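Long-range contact in putative glucose-6-phosphate 1-epimerase (PDB 2HTA), which probably interconverts the alpha and beta anomers of glucose 6-phosphate as a hexose-6-phosphate 1-epimerase: residues H110-A122 / L132-W146. Numbering follows the deposited sequence.
Sequences HGFARNLPWALKA and LTFELQSSEATRKYW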
ATOM      1  N   HIS A 110      10.544  -0.440   6.705  1.00 21.56           N
ATOM      2  CA  HIS A 110       9.771  -1.049   5.585  1.00 20.60           C
ATOM      3  C   HIS A 110      10.625  -1.485   4.402  1.00 21.43           C
ATOM      4  O   HIS A 110      10.155  -1.484   3.233  1.00 21.47           O
ATOM      5  CB  HIS A 110       8.625  -0.122   5.134  1.00 19.70           C
ATOM      6  CG  HIS A 110       7.697   0.261   6.240  1.00 20.78           C
ATOM      7  ND1 HIS A 110       7.214  -0.649   7.163  1.00 20.80           N
ATOM      8  CD2 HIS A 110       7.179   1.460   6.594  1.00 23.89           C
ATOM      9  CE1 HIS A 110       6.431  -0.031   8.029  1.00 23.20           C
ATOM     10  NE2 HIS A 110       6.398   1.253   7.710  1.00 22.66           N
ATOM     11  N   GLY A 111      11.874  -1.899   4.683  1.00 19.80           N
ATOM     12  CA  GLY A 111      12.694  -2.525   3.647  1.00 20.12           C
ATOM     13  C   GLY A 111      13.348  -1.594   2.661  1.00 20.95           C
ATOM     14  O   GLY A 111      13.603  -0.413   2.973  1.00 20.51           O
ATOM     15  N   PHE A 112      13.593  -2.094   1.453  1.00 20.66           N
ATOM     16  CA  PHE A 112      14.195  -1.262   0.391  1.00 19.47           C
ATOM     17  C   PHE A 112      13.489  -1.398  -0.983  1.00 19.39           C
ATOM     18  O   PHE A 112      13.784  -0.654  -1.914  1.00 19.00           O
ATOM     19  CB  PHE A 112      15.699  -1.545   0.282  1.00 19.42           C
ATOM     20  CG  PHE A 112      16.018  -2.975   0.015  1.00 21.28           C
ATOM     21  CD1 PHE A 112      16.500  -3.777   1.045  1.00 19.37           C
ATOM     22  CD2 PHE A 112      15.815  -3.545  -1.245  1.00 20.24           C
ATOM     23  CE1 PHE A 112      16.824  -5.099   0.809  1.00 21.49           C
ATOM     24  CE2 PHE A 112      16.146  -4.888  -1.490  1.00 24.45           C
ATOM     25  CZ  PHE A 112      16.627  -5.679  -0.428  1.00 23.54           C
ATOM     26  N   ALA A 113      12.564  -2.348  -1.103  1.00 17.65           N
ATOM     27  CA  ALA A 113      11.876  -2.528  -2.417  1.00 18.57           C
ATOM     28  C   ALA A 113      11.085  -1.298  -2.875  1.00 18.26           C
ATOM     29  O   ALA A 113      10.989  -1.031  -4.071  1.00 19.79           O
ATOM     30  CB  ALA A 113      10.988  -3.754  -2.336  1.00 17.97           C
ATOM     31  N   ARG A 114      10.585  -0.503  -1.926  1.00 17.87           N
ATOM     32  CA  ARG A 114       9.753   0.685  -2.251  1.00 17.59           C
ATOM     33  C   ARG A 114      10.598   1.828  -2.780  1.00 19.60           C
ATOM     34  O   ARG A 114      10.081   2.872  -3.235  1.00 18.85           O
ATOM     35  CB  ARG A 114       8.932   1.097  -1.035  1.00 18.75           C
ATOM     36  CG  ARG A 114       9.776   1.531   0.207  1.00 19.98           C
ATOM     37  CD  ARG A 114       8.816   1.816   1.313  1.00 23.89           C
ATOM     38  NE  ARG A 114       9.469   2.310   2.516  1.00 19.38           N
ATOM     39  CZ  ARG A 114       8.935   3.174   3.354  1.00 23.45           C
ATOM     40  NH1 ARG A 114       7.732   3.703   3.115  1.00 21.50           N
ATOM     41  NH2 ARG A 114       9.632   3.554   4.449  1.00 18.46           N
ATOM     42  N   ASN A 115      11.924   1.671  -2.657  1.00 19.29           N
ATOM     43  CA  ASN A 115      12.869   2.730  -3.064  1.00 19.30           C
ATOM     44  C   ASN A 115      13.516   2.499  -4.424  1.00 19.65           C
ATOM     45  O   ASN A 115      14.141   3.432  -4.990  1.00 21.66           O
ATOM     46  CB  ASN A 115      14.013   2.860  -2.028  1.00 18.69           C
ATOM     47  CG  ASN A 115      13.513   3.087  -0.609  1.00 20.53           C
ATOM     48  OD1 ASN A 115      13.283   2.129   0.159  1.00 20.57           O
ATOM     49  ND2 ASN A 115      13.289   4.342  -0.261  1.00 20.04           N
ATOM     50  N   LEU A 116      13.336   1.329  -5.000  1.00 18.83           N
ATOM     51  CA  LEU A 116      14.053   0.947  -6.233  1.00 19.39           C
ATOM     52  C   LEU A 116      13.117   0.863  -7.441  1.00 20.20           C
ATOM     53  O   LEU A 116      11.927   0.601  -7.264  1.00 18.95           O
ATOM     54  CB  LEU A 116      14.720  -0.422  -6.027  1.00 18.49           C
ATOM     55  CG  LEU A 116      15.738  -0.486  -4.887  1.00 20.59           C
ATOM     56  CD1 LEU A 116      16.129  -1.975  -4.706  1.00 17.91           C
ATOM     57  CD2 LEU A 116      16.971   0.383  -5.271  1.00 23.80           C
ATOM     58  N   PRO A 117      13.662   1.078  -8.665  1.00 21.35           N
ATOM     59  CA  PRO A 117      12.858   0.986  -9.852  1.00 21.11           C
ATOM     60  C   PRO A 117      12.558  -0.452 -10.191  1.00 21.69           C
ATOM     61  O   PRO A 117      13.484  -1.276 -10.279  1.00 22.11           O
ATOM     62  CB  PRO A 117      13.749   1.633 -10.931  1.00 21.89           C
ATOM     63  CG  PRO A 117      15.210   1.501 -10.388  1.00 21.79           C
ATOM     64  CD  PRO A 117      15.062   1.491  -8.939  1.00 21.54           C
ATOM     65  N   TRP A 118      11.270  -0.744 -10.370  1.00 20.89           N
ATOM     66  CA  TRP A 118      10.802  -2.057 -10.889  1.00 19.95           C
ATOM     67  C   TRP A 118      10.472  -1.977 -12.387  1.00 19.42           C
ATOM     68  O   TRP A 118      10.073  -0.933 -12.899  1.00 20.31           O
ATOM     69  CB  TRP A 118       9.510  -2.523 -10.212  1.00 17.60           C
ATOM     70  CG  TRP A 118       9.554  -2.717  -8.709  1.00 18.77           C
ATOM     71  CD1 TRP A 118      10.107  -1.859  -7.780  1.00 16.18           C
ATOM     72  CD2 TRP A 118       8.950  -3.786  -7.966  1.00 18.83           C
ATOM     73  NE1 TRP A 118       9.897  -2.346  -6.503  1.00 19.01           N
ATOM     74  CE2 TRP A 118       9.190  -3.524  -6.575  1.00 17.21           C
ATOM     75  CE3 TRP A 118       8.270  -4.947  -8.326  1.00 17.02           C
ATOM     76  CZ2 TRP A 118       8.707  -4.370  -5.536  1.00 17.95           C
ATOM     77  CZ3 TRP A 118       7.781  -5.803  -7.288  1.00 19.81           C
ATOM     78  CH2 TRP A 118       8.017  -5.519  -5.917  1.00 19.31           C
ATOM     79  N   ALA A 119      10.564  -3.112 -13.058  1.00 18.07           N
ATOM     80  CA  ALA A 119      10.274  -3.155 -14.498  1.00 18.34           C
ATOM     81  C   ALA A 119       8.792  -3.500 -14.615  1.00 18.74           C
ATOM     82  O   ALA A 119       8.281  -4.256 -13.820  1.00 17.64           O
ATOM     83  CB  ALA A 119      11.156  -4.258 -15.166  1.00 17.29           C
ATOM     84  N   LEU A 120       8.116  -2.936 -15.581  1.00 18.15           N
ATOM     85  CA  LEU A 120       6.807  -3.444 -15.933  1.00 17.46           C
ATOM     86  C   LEU A 120       7.002  -4.576 -16.905  1.00 18.00           C
ATOM     87  O   LEU A 120       7.325  -4.378 -18.103  1.00 18.98           O
ATOM     88  CB  LEU A 120       5.972  -2.312 -16.515  1.00 18.22           C
ATOM     89  CG  LEU A 120       4.640  -2.701 -17.188  1.00 16.05           C
ATOM     90  CD1 LEU A 120       3.741  -3.281 -16.072  1.00 19.25           C
ATOM     91  CD2 LEU A 120       3.908  -1.517 -17.833  1.00 19.23           C
ATOM     92  N   LYS A 121       6.817  -5.810 -16.408  1.00 18.05           N
ATOM     93  CA  LYS A 121       7.158  -7.009 -17.136  1.00 18.29           C
ATOM     94  C   LYS A 121       6.016  -7.435 -18.048  1.00 19.03           C
ATOM     95  O   LYS A 121       6.280  -7.952 -19.156  1.00 20.19           O
ATOM     96  CB  LYS A 121       7.439  -8.142 -16.131  1.00 18.78           C
ATOM     97  CG  LYS A 121       7.968  -9.397 -16.704  1.00 22.15           C
ATOM     98  CD  LYS A 121       8.078 -10.494 -15.601  1.00 28.02           C
ATOM     99  CE  LYS A 121       8.865 -11.707 -16.137  1.00 33.59           C
ATOM    100  NZ  LYS A 121      10.206 -11.305 -16.746  1.00 36.77           N
ATOM    101  N   ALA A 122       4.779  -7.269 -17.608  1.00 18.18           N
ATOM    102  CA  ALA A 122       3.626  -7.776 -18.401  1.00 20.31           C
ATOM    103  C   ALA A 122       2.386  -7.013 -18.070  1.00 19.78           C
ATOM    104  O   ALA A 122       2.305  -6.402 -17.015  1.00 20.11           O
ATOM    105  CB  ALA A 122       3.401  -9.273 -18.160  1.00 20.70           C
ATOM    106  N   LEU A 132      -1.450  -6.005 -14.338  1.00 19.44           N
ATOM    107  CA  LEU A 132      -0.062  -5.587 -14.582  1.00 18.72           C
ATOM    108  C   LEU A 132       0.856  -6.400 -13.673  1.00 18.54           C
ATOM    109  O   LEU A 132       0.480  -6.708 -12.531  1.00 18.88           O
ATOM    110  CB  LEU A 132       0.148  -4.106 -14.207  1.00 19.66           C
ATOM    111  CG  LEU A 132      -0.687  -3.003 -14.886  1.00 21.28           C
ATOM    112  CD1 LEU A 132      -1.958  -2.791 -14.084  1.00 22.89           C
ATOM    113  CD2 LEU A 132       0.158  -1.711 -14.871  1.00 21.97           C
ATOM    114  N   THR A 133       2.044  -6.726 -14.189  1.00 17.83           N
ATOM    115  CA  THR A 133       3.052  -7.436 -13.385  1.00 17.25           C
ATOM    116  C   THR A 133       4.314  -6.612 -13.421  1.00 17.64           C
ATOM    117  O   THR A 133       4.828  -6.328 -14.493  1.00 17.64           O
ATOM    118  CB  THR A 133       3.371  -8.753 -13.973  1.00 18.59           C
ATOM    119  OG1 THR A 133       2.177  -9.557 -14.002  1.00 18.07           O
ATOM    120  CG2 THR A 133       4.383  -9.459 -13.099  1.00 17.85           C
ATOM    121  N   PHE A 134       4.818  -6.267 -12.241  1.00 17.33           N
ATOM    122  CA  PHE A 134       6.087  -5.537 -12.090  1.00 16.91           C
ATOM    123  C   PHE A 134       7.102  -6.507 -11.499  1.00 17.73           C
ATOM    124  O   PHE A 134       6.750  -7.423 -10.711  1.00 17.22           O
ATOM    125  CB  PHE A 134       5.890  -4.346 -11.136  1.00 16.59           C
ATOM    126  CG  PHE A 134       4.994  -3.274 -11.663  1.00 17.70           C
ATOM    127  CD1 PHE A 134       3.577  -3.322 -11.458  1.00 15.90           C
ATOM    128  CD2 PHE A 134       5.527  -2.222 -12.390  1.00 16.03           C
ATOM    129  CE1 PHE A 134       2.747  -2.267 -11.952  1.00 19.17           C
ATOM    130  CE2 PHE A 134       4.696  -1.176 -12.851  1.00 17.96           C
ATOM    131  CZ  PHE A 134       3.335  -1.200 -12.643  1.00 15.18           C
ATOM    132  N   GLU A 135       8.385  -6.300 -11.820  1.00 18.18           N
ATOM    133  CA  GLU A 135       9.413  -7.219 -11.295  1.00 17.43           C
ATOM    134  C   GLU A 135      10.593  -6.404 -10.719  1.00 18.02           C
ATOM    135  O   GLU A 135      11.031  -5.430 -11.336  1.00 19.20           O
ATOM    136  CB  GLU A 135       9.930  -8.060 -12.456  1.00 17.07           C
ATOM    137  CG  GLU A 135      10.994  -9.069 -12.025  1.00 20.75           C
ATOM    138  CD  GLU A 135      11.436  -9.926 -13.209  1.00 29.62           C
ATOM    139  OE1 GLU A 135      12.217  -9.450 -14.040  1.00 35.29           O
ATOM    140  OE2 GLU A 135      10.945 -11.051 -13.348  1.00 33.07           O
ATOM    141  N   LEU A 136      11.127  -6.858  -9.590  1.00 18.71           N
ATOM    142  CA  LEU A 136      12.350  -6.292  -9.028  1.00 18.28           C
ATOM    143  C   LEU A 136      13.332  -7.427  -8.856  1.00 19.37           C
ATOM    144  O   LEU A 136      12.951  -8.519  -8.446  1.00 19.31           O
ATOM    145  CB  LEU A 136      12.083  -5.605  -7.699  1.00 18.07           C
ATOM    146  CG  LEU A 136      13.341  -4.933  -7.073  1.00 16.45           C
ATOM    147  CD1 LEU A 136      13.620  -3.601  -7.810  1.00 18.89           C
ATOM    148  CD2 LEU A 136      12.988  -4.637  -5.648  1.00 19.98           C
ATOM    149  N   GLN A 137      14.611  -7.207  -9.227  1.00 20.58           N
ATOM    150  CA  GLN A 137      15.617  -8.257  -9.012  1.00 21.60           C
ATOM    151  C   GLN A 137      16.781  -7.725  -8.225  1.00 20.86           C
ATOM    152  O   GLN A 137      17.077  -6.532  -8.262  1.00 20.99           O
ATOM    153  CB  GLN A 137      16.129  -8.814 -10.321  1.00 23.14           C
ATOM    154  CG  GLN A 137      15.007  -9.592 -11.068  1.00 28.04           C
ATOM    155  CD  GLN A 137      15.536 -10.349 -12.216  1.00 34.58           C
ATOM    156  OE1 GLN A 137      15.812  -9.761 -13.250  1.00 35.56           O
ATOM    157  NE2 GLN A 137      15.698 -11.669 -12.058  1.00 37.05           N
ATOM    158  N   SER A 138      17.459  -8.618  -7.538  1.00 20.27           N
ATOM    159  CA  SER A 138      18.709  -8.256  -6.875  1.00 19.09           C
ATOM    160  C   SER A 138      19.758  -7.840  -7.890  1.00 20.55           C
ATOM    161  O   SER A 138      19.676  -8.167  -9.089  1.00 20.85           O
ATOM    162  CB  SER A 138      19.233  -9.458  -6.043  1.00 19.00           C
ATOM    163  OG  SER A 138      19.205 -10.634  -6.806  1.00 18.63           O
ATOM    164  N   SER A 139      20.732  -7.087  -7.424  1.00 21.47           N
ATOM    165  CA  SER A 139      21.797  -6.586  -8.290  1.00 22.31           C
ATOM    166  C   SER A 139      23.012  -6.473  -7.372  1.00 23.11           C
ATOM    167  O   SER A 139      22.895  -6.651  -6.155  1.00 20.24           O
ATOM    168  CB  SER A 139      21.424  -5.208  -8.769  1.00 23.03           C
ATOM    169  OG  SER A 139      21.368  -4.315  -7.663  1.00 23.80           O
ATOM    170  N   GLU A 140      24.158  -6.100  -7.950  1.00 24.08           N
ATOM    171  CA  GLU A 140      25.321  -5.862  -7.108  1.00 23.77           C
ATOM    172  C   GLU A 140      25.034  -4.790  -6.068  1.00 23.79           C
ATOM    173  O   GLU A 140      25.459  -4.902  -4.896  1.00 24.97           O
ATOM    174  CB  GLU A 140      26.517  -5.453  -7.968  1.00 24.79           C
ATOM    175  CG  GLU A 140      27.718  -5.064  -7.075  1.00 26.52           C
ATOM    176  CD  GLU A 140      28.977  -4.717  -7.886  1.00 37.12           C
ATOM    177  OE1 GLU A 140      29.011  -5.055  -9.089  1.00 35.86           O
ATOM    178  OE2 GLU A 140      29.912  -4.120  -7.290  1.00 36.73           O
ATOM    179  N   ALA A 141      24.310  -3.733  -6.459  1.00 22.73           N
ATOM    180  CA  ALA A 141      23.919  -2.716  -5.480  1.00 22.63           C
ATOM    181  C   ALA A 141      23.082  -3.237  -4.267  1.00 22.41           C
ATOM    182  O   ALA A 141      23.382  -2.916  -3.108  1.00 21.20           O
ATOM    183  CB  ALA A 141      23.203  -1.563  -6.158  1.00 23.84           C
ATOM    184  N   THR A 142      22.047  -4.045  -4.521  1.00 21.39           N
ATOM    185  CA  THR A 142      21.260  -4.540  -3.406  1.00 21.21           C
ATOM    186  C   THR A 142      22.024  -5.523  -2.572  1.00 20.93           C
ATOM    187  O   THR A 142      21.872  -5.546  -1.337  1.00 21.36           O
ATOM    188  CB  THR A 142      19.894  -5.180  -3.870  1.00 20.71           C
ATOM    189  OG1 THR A 142      20.148  -6.387  -4.567  1.00 20.99           O
ATOM    190  CG2 THR A 142      19.100  -4.189  -4.796  1.00 20.99           C
ATOM    191  N   ARG A 143      22.802  -6.383  -3.226  1.00 20.54           N
ATOM    192  CA  ARG A 143      23.623  -7.333  -2.496  1.00 21.34           C
ATOM    193  C   ARG A 143      24.657  -6.686  -1.570  1.00 21.89           C
ATOM    194  O   ARG A 143      25.177  -7.323  -0.694  1.00 22.35           O
ATOM    195  CB  ARG A 143      24.346  -8.282  -3.440  1.00 22.09           C
ATOM    196  CG  ARG A 143      23.391  -9.242  -4.156  1.00 20.72           C
ATOM    197  CD  ARG A 143      24.200 -10.314  -4.870  1.00 22.87           C
ATOM    198  NE  ARG A 143      25.124  -9.779  -5.878  1.00 22.29           N
ATOM    199  CZ  ARG A 143      24.796  -9.605  -7.157  1.00 25.23           C
ATOM    200  NH1 ARG A 143      25.711  -9.194  -8.018  1.00 26.57           N
ATOM    201  NH2 ARG A 143      23.547  -9.855  -7.578  1.00 22.68           N
ATOM    202  N   LYS A 144      24.936  -5.420  -1.785  1.00 24.37           N
ATOM    203  CA  LYS A 144      25.875  -4.709  -0.952  1.00 24.82           C
ATOM    204  C   LYS A 144      25.342  -4.603   0.461  1.00 26.64           C
ATOM    205  O   LYS A 144      26.090  -4.819   1.421  1.00 27.68           O
ATOM    206  CB  LYS A 144      26.138  -3.329  -1.538  1.00 26.32           C
ATOM    207  CG  LYS A 144      27.456  -2.783  -1.074  1.00 28.22           C
ATOM    208  CD  LYS A 144      27.683  -1.369  -1.610  1.00 33.61           C
ATOM    209  CE  LYS A 144      28.722  -0.624  -0.774  1.00 38.41           C
ATOM    210  NZ  LYS A 144      29.112   0.632  -1.512  1.00 41.00           N
ATOM    211  N   TYR A 145      24.040  -4.339   0.596  1.00 25.96           N
ATOM    212  CA  TYR A 145      23.420  -4.206   1.917  1.00 26.67           C
ATOM    213  C   TYR A 145      22.499  -5.353   2.302  1.00 26.06           C
ATOM    214  O   TYR A 145      22.106  -5.421   3.462  1.00 26.72           O
ATOM    215  CB  TYR A 145      22.704  -2.850   2.079  1.00 28.14           C
ATOM    216  CG  TYR A 145      21.790  -2.481   0.944  1.00 30.68           C
ATOM    217  CD1 TYR A 145      20.498  -3.037   0.851  1.00 29.78           C
ATOM    218  CD2 TYR A 145      22.180  -1.561  -0.029  1.00 30.23           C
ATOM    219  CE1 TYR A 145      19.657  -2.712  -0.189  1.00 29.30           C
ATOM    220  CE2 TYR A 145      21.317  -1.209  -1.070  1.00 28.86           C
ATOM    221  CZ  TYR A 145      20.047  -1.810  -1.143  1.00 28.55           C
ATOM    222  OH  TYR A 145      19.195  -1.498  -2.202  1.00 29.89           O
ATOM    223  N   TRP A 146      22.188  -6.272   1.379  1.00 23.35           N
ATOM    224  CA  TRP A 146      21.331  -7.441   1.702  1.00 22.67           C
ATOM    225  C   TRP A 146      21.768  -8.595   0.792  1.00 22.01           C
ATOM    226  O   TRP A 146      21.278  -8.766  -0.343  1.00 21.78           O
ATOM    227  CB  TRP A 146      19.841  -7.075   1.569  1.00 23.00           C
ATOM    228  CG  TRP A 146      18.849  -8.011   2.260  1.00 23.31           C
ATOM    229  CD1 TRP A 146      18.624  -8.138   3.597  1.00 27.02           C
ATOM    230  CD2 TRP A 146      17.934  -8.914   1.610  1.00 23.95           C
ATOM    231  NE1 TRP A 146      17.667  -9.125   3.817  1.00 26.61           N
ATOM    232  CE2 TRP A 146      17.221  -9.589   2.616  1.00 22.88           C
ATOM    233  CE3 TRP A 146      17.676  -9.234   0.271  1.00 23.20           C
ATOM    234  CZ2 TRP A 146      16.250 -10.558   2.328  1.00 25.16           C
ATOM    235  CZ3 TRP A 146      16.700 -10.206  -0.015  1.00 23.62           C
ATOM    236  CH2 TRP A 146      15.999 -10.840   1.018  1.00 23.94           C
TER
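Antiparallel pairing of Ala-119 to Ala-122 with Thr-133 to Glu-135 forms a beta hairpin at one margin of the nine-stranded sheet, and the loop before it packs on helix 140-145. Ala-119 and Glu-135 are a hydrogen-bonded pair, Ala-119 N reaching Glu-135 O at 2.9 Å. Thr-133 O accepts from both Lys-121 N (2.8 Å) and Ala-122 N (3.3 Å), the signature of a classic beta bulge. Lys-121 NZ lies 3.5 Å from Glu-135 OE2, a long salt bridge at the surface. Leu-120 CD1 sits over the Phe-134 ring, 15° off the normal. Leu-136 CB stands over the Trp-118 indole face; with CG anti to the backbone N, its methyls reach Leu-116 CB and Ala-113 CB. A nearly straight bond (175°) from Trp-118 NE1 to Ala-113 O, 3.0 Å, fixes the indole's rotation. In this galactose-mutarotase-like beta-sandwich, the same loop carries Arg-114, which probably binds substrate, as in related enzymes. Leu-116 CD1 touches Thr-142 CG2 beside an aromatic cluster: Tyr-145, ending the helix, turns its edge to the Phe-112 face (planes at 73°), while the Phe-112 edge meets the Trp-146 five-membered ring, offset edge-to-face. N-cap Ser-139 forms a capping box: Thr-142 N donates to Ser-139 OG, Ser-139 N to Thr-142 OG1.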